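Local coordinates for ribulose-bisphosphate carboxylase (Alicyclobacillus acidocaldarius subsp. acidocaldarius, PDB 4NAS), which belongs to the RuBisCO large-chain family, combining an N-terminal domain with a TIM-barrel domain, and holds calcium ions in its dimeric crystal structure, at residues A12-Y17 with R59-R64; V35-G40 with F99-M104; Y82-L87 with Q114-L119. All blocks are in the same frame, centred on the assembly; numbering follows the deposited sequence.

Contact 1 of 3, residues A12-Y17 with R59-R64; sequences AVVATY and RVEGIR
Ala12, Val14 and Thr16 meet Arg59, Glu61 and Arg64 in turn, side chain to side chain over strand 73-83. That strand runs between them, so the axes of the two short segments come no closer than 8.7 Å; their directions differ by 33°.

The van der Waals contacts are slight. Ala12 CB lies 3.8 Å from Arg59 NH1, and Val14 CG1 stands 4.4 Å from Glu61 CG, the aliphatic part of the acid. At the other end Thr16 CG2 touches Arg64 NH2 at 3.6 Å, arriving at the edge of the guanidinium and in its plane, while the two side chains cross at about a right angle.

Charge organises the long side chains. Arg59 NH2 and Glu61 OE1 form a salt bridge of 3.4 Å within one strand, with the carboxylate carbon in the guanidinium plane. Arg64, its chain bent at chi3 (-67°), forms salt bridges with Glu77 and Asp79 of the intervening strand. Asp79 also takes a hydrogen bond from Thr16 OG1, so one carboxylate joins both flanking strands.

Glu61 and Gly62 together face Asp79, a classic beta bulge in the edge strand. The two strands are second neighbours in the mixed sheet of the N-terminal domain, each antiparallel to strand 73-83 between them.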
loop_
_atom_site.group_PDB
_atom_site.type_symbol
_atom_site.label_atom_id
_atom_site.label_comp_id
_atom_site.label_asym_id
_atom_site.label_seq_id
_atom_site.Cartn_x
_atom_site.Cartn_y
_atom_site.Cartn_z
ATOM N N ALA B 12 6.219 -19.073 -14.562
ATOM C CA ALA B 12 6.476 -18.472 -13.257
ATOM C C ALA B 12 6.738 -16.975 -13.337
ATOM O O ALA B 12 7.177 -16.467 -14.354
ATOM C CB ALA B 12 7.660 -19.162 -12.590
ATOM N N VAL B 13 6.453 -16.269 -12.257
ATOM C CA VAL B 13 6.848 -14.872 -12.121
ATOM C C VAL B 13 8.302 -14.844 -11.700
ATOM O O VAL B 13 8.658 -15.463 -10.699
ATOM C CB VAL B 13 6.017 -14.175 -11.019
ATOM C CG1 VAL B 13 6.583 -12.783 -10.699
ATOM C CG2 VAL B 13 4.564 -14.094 -11.437
ATOM N N VAL B 14 9.149 -14.152 -12.451
ATOM C CA VAL B 14 10.547 -14.042 -12.048
ATOM C C VAL B 14 10.814 -12.635 -11.515
ATOM O O VAL B 14 10.729 -11.634 -12.253
ATOM C CB VAL B 14 11.519 -14.375 -13.197
ATOM C CG1 VAL B 14 12.945 -14.317 -12.702
ATOM C CG2 VAL B 14 11.207 -15.774 -13.761
ATOM N N ALA B 15 11.114 -12.572 -10.226
ATOM C CA ALA B 15 11.425 -11.317 -9.564
ATOM C C ALA B 15 12.932 -11.157 -9.373
ATOM O O ALA B 15 13.627 -12.106 -9.023
ATOM C CB ALA B 15 10.715 -11.245 -8.222
ATOM N N THR B 16 13.415 -9.944 -9.618
ATOM C CA THR B 16 14.799 -9.572 -9.394
ATOM C C THR B 16 14.848 -8.638 -8.212
ATOM O O THR B 16 14.151 -7.611 -8.215
ATOM C CB THR B 16 15.365 -8.817 -10.601
ATOM O OG1 THR B 16 15.307 -9.649 -11.759
ATOM C CG2 THR B 16 16.816 -8.393 -10.351
ATOM N N TYR B 17 15.653 -9.000 -7.208
ATOM C CA TYR B 17 15.858 -8.184 -6.010
ATOM C C TYR B 17 17.277 -7.645 -5.974
ATOM O O TYR B 17 18.207 -8.325 -6.392
ATOM C CB TYR B 17 15.621 -9.006 -4.731
ATOM C CG TYR B 17 14.292 -9.700 -4.731
ATOM C CD1 TYR B 17 13.141 -9.047 -4.258
ATOM C CD2 TYR B 17 14.165 -10.987 -5.227
ATOM C CE1 TYR B 17 11.921 -9.675 -4.280
ATOM C CE2 TYR B 17 12.943 -11.630 -5.246
ATOM C CZ TYR B 17 11.830 -10.979 -4.775
ATOM O OH TYR B 17 10.612 -11.615 -4.785
ATOM N N ARG B 59 12.260 -21.550 -7.559
ATOM C CA ARG B 59 13.648 -21.837 -7.935
ATOM C C ARG B 59 14.481 -20.564 -8.014
ATOM O O ARG B 59 13.953 -19.484 -8.279
ATOM C CB ARG B 59 13.728 -22.598 -9.266
ATOM C CG ARG B 59 12.396 -22.783 -9.963
ATOM C CD ARG B 59 12.540 -23.117 -11.432
ATOM N NE ARG B 59 11.230 -23.099 -12.078
ATOM C CZ ARG B 59 10.828 -22.176 -12.946
ATOM N NH1 ARG B 59 9.610 -22.248 -13.467
ATOM N NH2 ARG B 59 11.641 -21.192 -13.308
ATOM N N VAL B 60 15.778 -20.697 -7.760
ATOM C CA VAL B 60 16.709 -19.591 -7.883
ATOM C C VAL B 60 17.186 -19.539 -9.333
ATOM O O VAL B 60 17.767 -20.500 -9.837
ATOM C CB VAL B 60 17.914 -19.747 -6.941
ATOM C CG1 VAL B 60 18.903 -18.642 -7.192
ATOM C CG2 VAL B 60 17.462 -19.736 -5.481
ATOM N N GLU B 61 16.921 -18.425 -10.011
ATOM C CA GLU B 61 17.252 -18.313 -11.436
ATOM C C GLU B 61 18.615 -17.676 -11.680
ATOM O O GLU B 61 19.266 -17.953 -12.690
ATOM C CB GLU B 61 16.163 -17.550 -12.197
ATOM C CG GLU B 61 14.803 -18.236 -12.189
ATOM C CD GLU B 61 14.708 -19.377 -13.186
ATOM O OE1 GLU B 61 14.205 -19.140 -14.307
ATOM O OE2 GLU B 61 15.123 -20.509 -12.850
ATOM N N GLY B 62 19.047 -16.824 -10.757
ATOM C CA GLY B 62 20.353 -16.199 -10.877
ATOM C C GLY B 62 20.777 -15.406 -9.657
ATOM O O GLY B 62 19.951 -14.841 -8.938
ATOM N N ILE B 63 22.085 -15.395 -9.417
ATOM C CA ILE B 63 22.693 -14.585 -8.367
ATOM C C ILE B 63 23.843 -13.789 -8.972
ATOM O O ILE B 63 24.755 -14.370 -9.543
ATOM C CB ILE B 63 23.276 -15.456 -7.244
ATOM C CG1 ILE B 63 22.206 -16.394 -6.670
ATOM C CG2 ILE B 63 23.897 -14.579 -6.163
ATOM C CD1 ILE B 63 22.592 -17.017 -5.368
ATOM N N ARG B 64 23.795 -12.468 -8.844
ATOM C CA ARG B 64 24.794 -11.594 -9.447
ATOM C C ARG B 64 25.351 -10.607 -8.425
ATOM O O ARG B 64 24.640 -9.732 -7.940
ATOM C CB ARG B 64 24.197 -10.822 -10.628
ATOM C CG ARG B 64 23.679 -11.689 -11.770
ATOM C CD ARG B 64 23.060 -10.836 -12.866
ATOM N NE ARG B 64 21.827 -10.168 -12.441
ATOM C CZ ARG B 64 20.635 -10.757 -12.433
ATOM N NH1 ARG B 64 20.522 -12.024 -12.823
ATOM N NH2 ARG B 64 19.559 -10.089 -12.041
#

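Contact 2 of 3, residues V35-G40 with F99-M104; sequences VGLTIG and FGKLSM
Leu37, the first residue to leave helical geometry after helix 26-36, carries one whole side of this contact, and its two methyl groups are divided between Lys101 and Leu102. The opposing segment lies between helix 91-99 and strand 108-114.

Phe99 turns away from Leu37 and packs instead on Ile108 and Leu110 of strand 108-114 and on Ala273 of the second subunit. Ser103 CB lies over one face of its ring, 3.5 Å above the plane and displaced toward the rim. Gly100 follows; its carbonyl O takes the hydroxyl of Ser103 at 3.0 Å from OG to O. The C=O...donor angle is 153°, with the donor tilted 19° out of the carbonyl plane. That bond closes the turn from Gly100 to Ser103, and Ser103 N makes a weak bond to the same O.

CG of Lys101 stands anti to the backbone N (chi1 -180°), and a bend further out at chi3 brings NZ to Leu37: it is 4.4 Å from Leu37 CD2, a loose contact. Leu102 gives the apolar part of the interface, with its CB 4.2 Å from Leu37 CD1. Ser103 packs on Gly272 of the second subunit, and Met104, a selenomethionine, closes the 3-10 segment through a 3.2 Å bond from its N to Lys101 O. Its side chain packs on Tyr275 of the second subunit.

Lys101 also packs on Glu179 of the second subunit, a residue of the calcium site, and its side chain comes within about 4 Å of a calcium ion at the nearest atom. Such a meeting of one subunit's N-terminal domain with a metal site on its partner's barrel is characteristic of the RuBisCO dimer.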
loop_
_atom_site.group_PDB
_atom_site.type_symbol
_atom_site.label_atom_id
_atom_site.label_comp_id
_atom_site.label_asym_id
_atom_site.label_seq_id
_atom_site.Cartn_x
_atom_site.Cartn_y
_atom_site.Cartn_z
ATOM N N VAL B 35 12.155 -21.653 -1.730
ATOM C CA VAL B 35 11.379 -22.720 -1.101
ATOM C C VAL B 35 10.349 -22.176 -0.104
ATOM O O VAL B 35 9.178 -22.551 -0.141
ATOM C CB VAL B 35 12.319 -23.748 -0.430
ATOM C CG1 VAL B 35 11.548 -24.747 0.461
ATOM C CG2 VAL B 35 13.141 -24.472 -1.497
ATOM N N GLY B 36 10.784 -21.272 0.769
ATOM C CA GLY B 36 9.932 -20.751 1.827
ATOM C C GLY B 36 8.739 -19.922 1.371
ATOM O O GLY B 36 7.715 -19.885 2.048
ATOM N N LEU B 37 8.877 -19.224 0.253
ATOM C CA LEU B 37 7.794 -18.381 -0.262
ATOM C C LEU B 37 6.945 -19.084 -1.320
ATOM O O LEU B 37 6.136 -18.451 -1.990
ATOM C CB LEU B 37 8.351 -17.077 -0.844
ATOM C CG LEU B 37 9.109 -16.219 0.160
ATOM C CD1 LEU B 37 9.586 -14.937 -0.505
ATOM C CD2 LEU B 37 8.242 -15.928 1.385
ATOM N N THR B 38 7.123 -20.391 -1.469
ATOM C CA THR B 38 6.295 -21.141 -2.392
ATOM C C THR B 38 5.614 -22.331 -1.705
ATOM O O THR B 38 4.421 -22.266 -1.400
ATOM C CB THR B 38 7.087 -21.589 -3.629
ATOM O OG1 THR B 38 8.221 -22.367 -3.226
ATOM C CG2 THR B 38 7.566 -20.362 -4.407
ATOM N N ILE B 39 6.373 -23.405 -1.473
ATOM C CA ILE B 39 5.859 -24.577 -0.775
ATOM C C ILE B 39 6.044 -24.496 0.733
ATOM O O ILE B 39 5.543 -25.353 1.477
ATOM C CB ILE B 39 6.510 -25.885 -1.285
ATOM C CG1 ILE B 39 8.035 -25.834 -1.126
ATOM C CG2 ILE B 39 6.131 -26.125 -2.727
ATOM C CD1 ILE B 39 8.701 -27.240 -1.058
ATOM N N GLY B 40 6.760 -23.475 1.191
ATOM C CA GLY B 40 7.011 -23.318 2.613
ATOM C C GLY B 40 8.175 -24.179 3.055
ATOM O O GLY B 40 9.236 -23.669 3.418
ATOM N N PHE B 99 7.075 -9.987 -2.442
ATOM C CA PHE B 99 7.659 -8.938 -1.601
ATOM C C PHE B 99 6.754 -8.719 -0.389
ATOM O O PHE B 99 6.417 -7.584 -0.038
ATOM C CB PHE B 99 7.864 -7.638 -2.396
ATOM C CG PHE B 99 9.089 -6.840 -1.967
ATOM C CD1 PHE B 99 10.330 -7.444 -1.866
ATOM C CD2 PHE B 99 8.983 -5.491 -1.656
ATOM C CE1 PHE B 99 11.444 -6.716 -1.479
ATOM C CE2 PHE B 99 10.092 -4.753 -1.260
ATOM C CZ PHE B 99 11.322 -5.361 -1.163
ATOM N N GLY B 100 6.366 -9.825 0.241
ATOM C CA GLY B 100 5.452 -9.790 1.378
ATOM C C GLY B 100 6.279 -9.753 2.647
ATOM O O GLY B 100 6.672 -8.677 3.140
ATOM N N LYS B 101 6.561 -10.944 3.160
ATOM C CA LYS B 101 7.504 -11.091 4.254
ATOM C C LYS B 101 8.890 -10.646 3.805
ATOM O O LYS B 101 9.661 -10.131 4.602
ATOM C CB LYS B 101 7.559 -12.542 4.723
ATOM C CG LYS B 101 8.523 -12.756 5.867
ATOM C CD LYS B 101 9.310 -14.039 5.705
ATOM C CE LYS B 101 8.472 -15.243 6.070
ATOM N NZ LYS B 101 9.095 -16.528 5.630
ATOM N N LEU B 102 9.207 -10.844 2.525
ATOM C CA LEU B 102 10.552 -10.533 2.041
ATOM C C LEU B 102 10.879 -9.044 2.146
ATOM O O LEU B 102 12.053 -8.673 2.299
ATOM C CB LEU B 102 10.742 -11.017 0.605
ATOM C CG LEU B 102 12.125 -10.912 -0.035
ATOM C CD1 LEU B 102 13.194 -11.637 0.782
ATOM C CD2 LEU B 102 12.056 -11.496 -1.437
ATOM N N SER B 103 9.849 -8.195 2.098
ATOM C CA SER B 103 10.062 -6.732 2.096
ATOM C C SER B 103 10.663 -6.222 3.389
ATOM O O SER B 103 11.199 -5.101 3.446
ATOM C CB SER B 103 8.758 -5.977 1.822
ATOM O OG SER B 103 7.915 -5.964 2.960
HETATM N N MSE B 104 10.596 -7.055 4.418
HETATM C CA MSE B 104 11.019 -6.676 5.755
HETATM C C MSE B 104 12.425 -7.180 6.077
HETATM O O MSE B 104 12.931 -6.960 7.180
HETATM C CB MSE B 104 10.006 -7.233 6.784
HETATM C CG MSE B 104 8.608 -6.605 6.610
HETATM SE SE MSE B 104 7.286 -7.389 7.818
HETATM C CE MSE B 104 6.676 -8.818 6.735
#

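Contact 3 of 3, residues Y82-L87 with Q114-L119; sequences YPVANL and QMPDEL
Pro116 supplies the one ring that takes part across this contact, and it meets Val84 with its CG corner. Val84 CG2 is 3.4 Å from Pro116 CG, tighter than ordinary van der Waals contact, while the neighbouring ring carbon CD stays at 4.2 Å from the same methyl. The two side chains slide past each other in opposite directions.

The branches of Val84 divide the work. With CG1 anti to the backbone N (chi1 172°), that methyl is directed to Leu119, 4.1 Å from its CB, and CG2 is left for the proline. Leu119 then turns its far end to Leu87: their chains cross nearly perpendicularly, and Leu87 CD1 lies 3.7 Å from Leu119 CD2.

Local turns set these residues in place. Val84 to Asn86 form a 3-10 segment, after which Leu87 N bonds to Val84 O at 3.0 Å, and Pro116 occupies the N-cap position of helix 117-120. Val13 of strand 12-22 packs against Leu87, Pro116 and Leu119, completing an apolar cluster. The contact is apolar packing, partly buried, at the end of the N-terminal domain's sheet where strands 73-83 and 108-114 leave it on the two sides of strand 12-22.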
loop_
_atom_site.group_PDB
_atom_site.type_symbol
_atom_site.label_atom_id
_atom_site.label_comp_id
_atom_site.label_asym_id
_atom_site.label_seq_id
_atom_site.Cartn_x
_atom_site.Cartn_y
_atom_site.Cartn_z
ATOM N N TYR B 82 8.719 -17.822 -9.109
ATOM C CA TYR B 82 7.545 -18.243 -8.332
ATOM C C TYR B 82 6.479 -18.803 -9.260
ATOM O O TYR B 82 5.886 -18.058 -10.043
ATOM C CB TYR B 82 6.927 -17.053 -7.580
ATOM C CG TYR B 82 7.867 -16.384 -6.609
ATOM C CD1 TYR B 82 8.745 -15.388 -7.046
ATOM C CD2 TYR B 82 7.886 -16.731 -5.263
ATOM C CE1 TYR B 82 9.607 -14.775 -6.180
ATOM C CE2 TYR B 82 8.754 -16.091 -4.377
ATOM C CZ TYR B 82 9.612 -15.116 -4.854
ATOM O OH TYR B 82 10.492 -14.464 -4.029
ATOM N N PRO B 83 6.218 -20.111 -9.164
ATOM C CA PRO B 83 5.273 -20.780 -10.067
ATOM C C PRO B 83 3.931 -20.077 -10.024
ATOM O O PRO B 83 3.461 -19.742 -8.939
ATOM C CB PRO B 83 5.143 -22.184 -9.457
ATOM C CG PRO B 83 6.430 -22.404 -8.739
ATOM C CD PRO B 83 6.835 -21.042 -8.202
ATOM N N VAL B 84 3.322 -19.848 -11.182
ATOM C CA VAL B 84 2.088 -19.062 -11.248
ATOM C C VAL B 84 0.910 -19.802 -10.611
ATOM O O VAL B 84 -0.081 -19.196 -10.198
ATOM C CB VAL B 84 1.772 -18.698 -12.720
ATOM C CG1 VAL B 84 0.387 -18.054 -12.872
ATOM C CG2 VAL B 84 2.847 -17.778 -13.242
ATOM N N ALA B 85 1.043 -21.121 -10.503
ATOM C CA ALA B 85 -0.013 -21.941 -9.946
ATOM C C ALA B 85 -0.279 -21.658 -8.482
ATOM O O ALA B 85 -1.300 -22.092 -7.960
ATOM C CB ALA B 85 0.300 -23.418 -10.145
ATOM N N ASN B 86 0.629 -20.948 -7.811
ATOM C CA ASN B 86 0.408 -20.606 -6.408
ATOM C C ASN B 86 -0.337 -19.290 -6.211
ATOM O O ASN B 86 -0.695 -18.938 -5.079
ATOM C CB ASN B 86 1.728 -20.550 -5.634
ATOM C CG ASN B 86 2.481 -21.830 -5.716
ATOM O OD1 ASN B 86 1.893 -22.886 -5.967
ATOM N ND2 ASN B 86 3.790 -21.761 -5.526
ATOM N N LEU B 87 -0.556 -18.569 -7.309
ATOM C CA LEU B 87 -1.247 -17.283 -7.247
ATOM C C LEU B 87 -2.732 -17.518 -7.530
ATOM O O LEU B 87 -3.149 -18.641 -7.854
ATOM C CB LEU B 87 -0.621 -16.258 -8.219
ATOM C CG LEU B 87 0.883 -15.997 -8.022
ATOM C CD1 LEU B 87 1.421 -14.917 -8.963
ATOM C CD2 LEU B 87 1.201 -15.629 -6.580
ATOM N N GLN B 114 9.127 -10.117 -14.021
ATOM C CA GLN B 114 8.834 -10.627 -15.356
ATOM C C GLN B 114 7.612 -11.527 -15.270
ATOM O O GLN B 114 7.639 -12.574 -14.617
ATOM C CB GLN B 114 10.039 -11.357 -15.945
ATOM C CG GLN B 114 11.220 -10.418 -16.203
ATOM C CD GLN B 114 12.484 -11.146 -16.619
ATOM O OE1 GLN B 114 12.568 -11.680 -17.725
ATOM N NE2 GLN B 114 13.481 -11.162 -15.736
HETATM N N MSE B 115 6.541 -11.124 -15.935
HETATM C CA MSE B 115 5.260 -11.800 -15.754
HETATM C C MSE B 115 4.806 -12.623 -16.947
HETATM O O MSE B 115 4.811 -12.147 -18.082
HETATM C CB MSE B 115 4.212 -10.791 -15.330
HETATM C CG MSE B 115 4.597 -10.208 -13.998
HETATM SE SE MSE B 115 3.182 -9.190 -13.275
HETATM C CE MSE B 115 1.646 -10.061 -14.076
ATOM N N PRO B 116 4.443 -13.885 -16.686
ATOM C CA PRO B 116 4.055 -14.781 -17.769
ATOM C C PRO B 116 2.713 -14.333 -18.316
ATOM O O PRO B 116 1.931 -13.697 -17.595
ATOM C CB PRO B 116 3.911 -16.141 -17.080
ATOM C CG PRO B 116 4.441 -15.959 -15.700
ATOM C CD PRO B 116 4.296 -14.520 -15.368
ATOM N N ASP B 117 2.445 -14.695 -19.563
ATOM C CA ASP B 117 1.213 -14.293 -20.226
ATOM C C ASP B 117 -0.035 -14.749 -19.474
ATOM O O ASP B 117 -0.993 -13.986 -19.353
ATOM C CB ASP B 117 1.194 -14.814 -21.666
ATOM C CG ASP B 117 0.076 -14.212 -22.487
ATOM O OD1 ASP B 117 0.073 -12.962 -22.697
ATOM O OD2 ASP B 117 -0.806 -14.988 -22.908
ATOM N N GLU B 118 -0.028 -15.985 -18.977
ATOM C CA GLU B 118 -1.203 -16.535 -18.300
ATOM C C GLU B 118 -1.635 -15.657 -17.118
ATOM O O GLU B 118 -2.830 -15.430 -16.895
ATOM C CB GLU B 118 -0.936 -17.964 -17.823
ATOM C CG GLU B 118 -1.000 -19.005 -18.918
ATOM C CD GLU B 118 -0.281 -20.293 -18.548
ATOM O OE1 GLU B 118 -0.616 -21.345 -19.139
ATOM O OE2 GLU B 118 0.623 -20.246 -17.677
ATOM N N LEU B 119 -0.658 -15.135 -16.389
ATOM C CA LEU B 119 -0.940 -14.275 -15.237
ATOM C C LEU B 119 -1.353 -12.838 -15.624
ATOM O O LEU B 119 -2.286 -12.280 -15.041
ATOM C CB LEU B 119 0.248 -14.247 -14.272
ATOM C CG LEU B 119 0.029 -13.342 -13.044
ATOM C CD1 LEU B 119 -1.101 -13.854 -12.140
ATOM C CD2 LEU B 119 1.320 -13.157 -12.249
#

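In the fold
All three contacts belong to the N-terminal domain, well away from the centre of the chain. The centre of contact 1 lies about 13 Å from those of contacts 2 and 3, which are about 15 Å apart. Along the chain contact 2 interleaves with both of the others, whereas contact 1 closes before contact 3 opens. Backbone hydrogen bonds join Val13 to Tyr82 and Val14 to Gln114, putting contacts 1 and 3 on the same sheet. Tyr17 packs on Phe99 and Leu102, and Tyr82 on Leu37 and Thr38, linking that sheet to contact 2. Contacts 2 and 3 also reach the second subunit, so this part of the N-terminal domain also lies at the dimer interface.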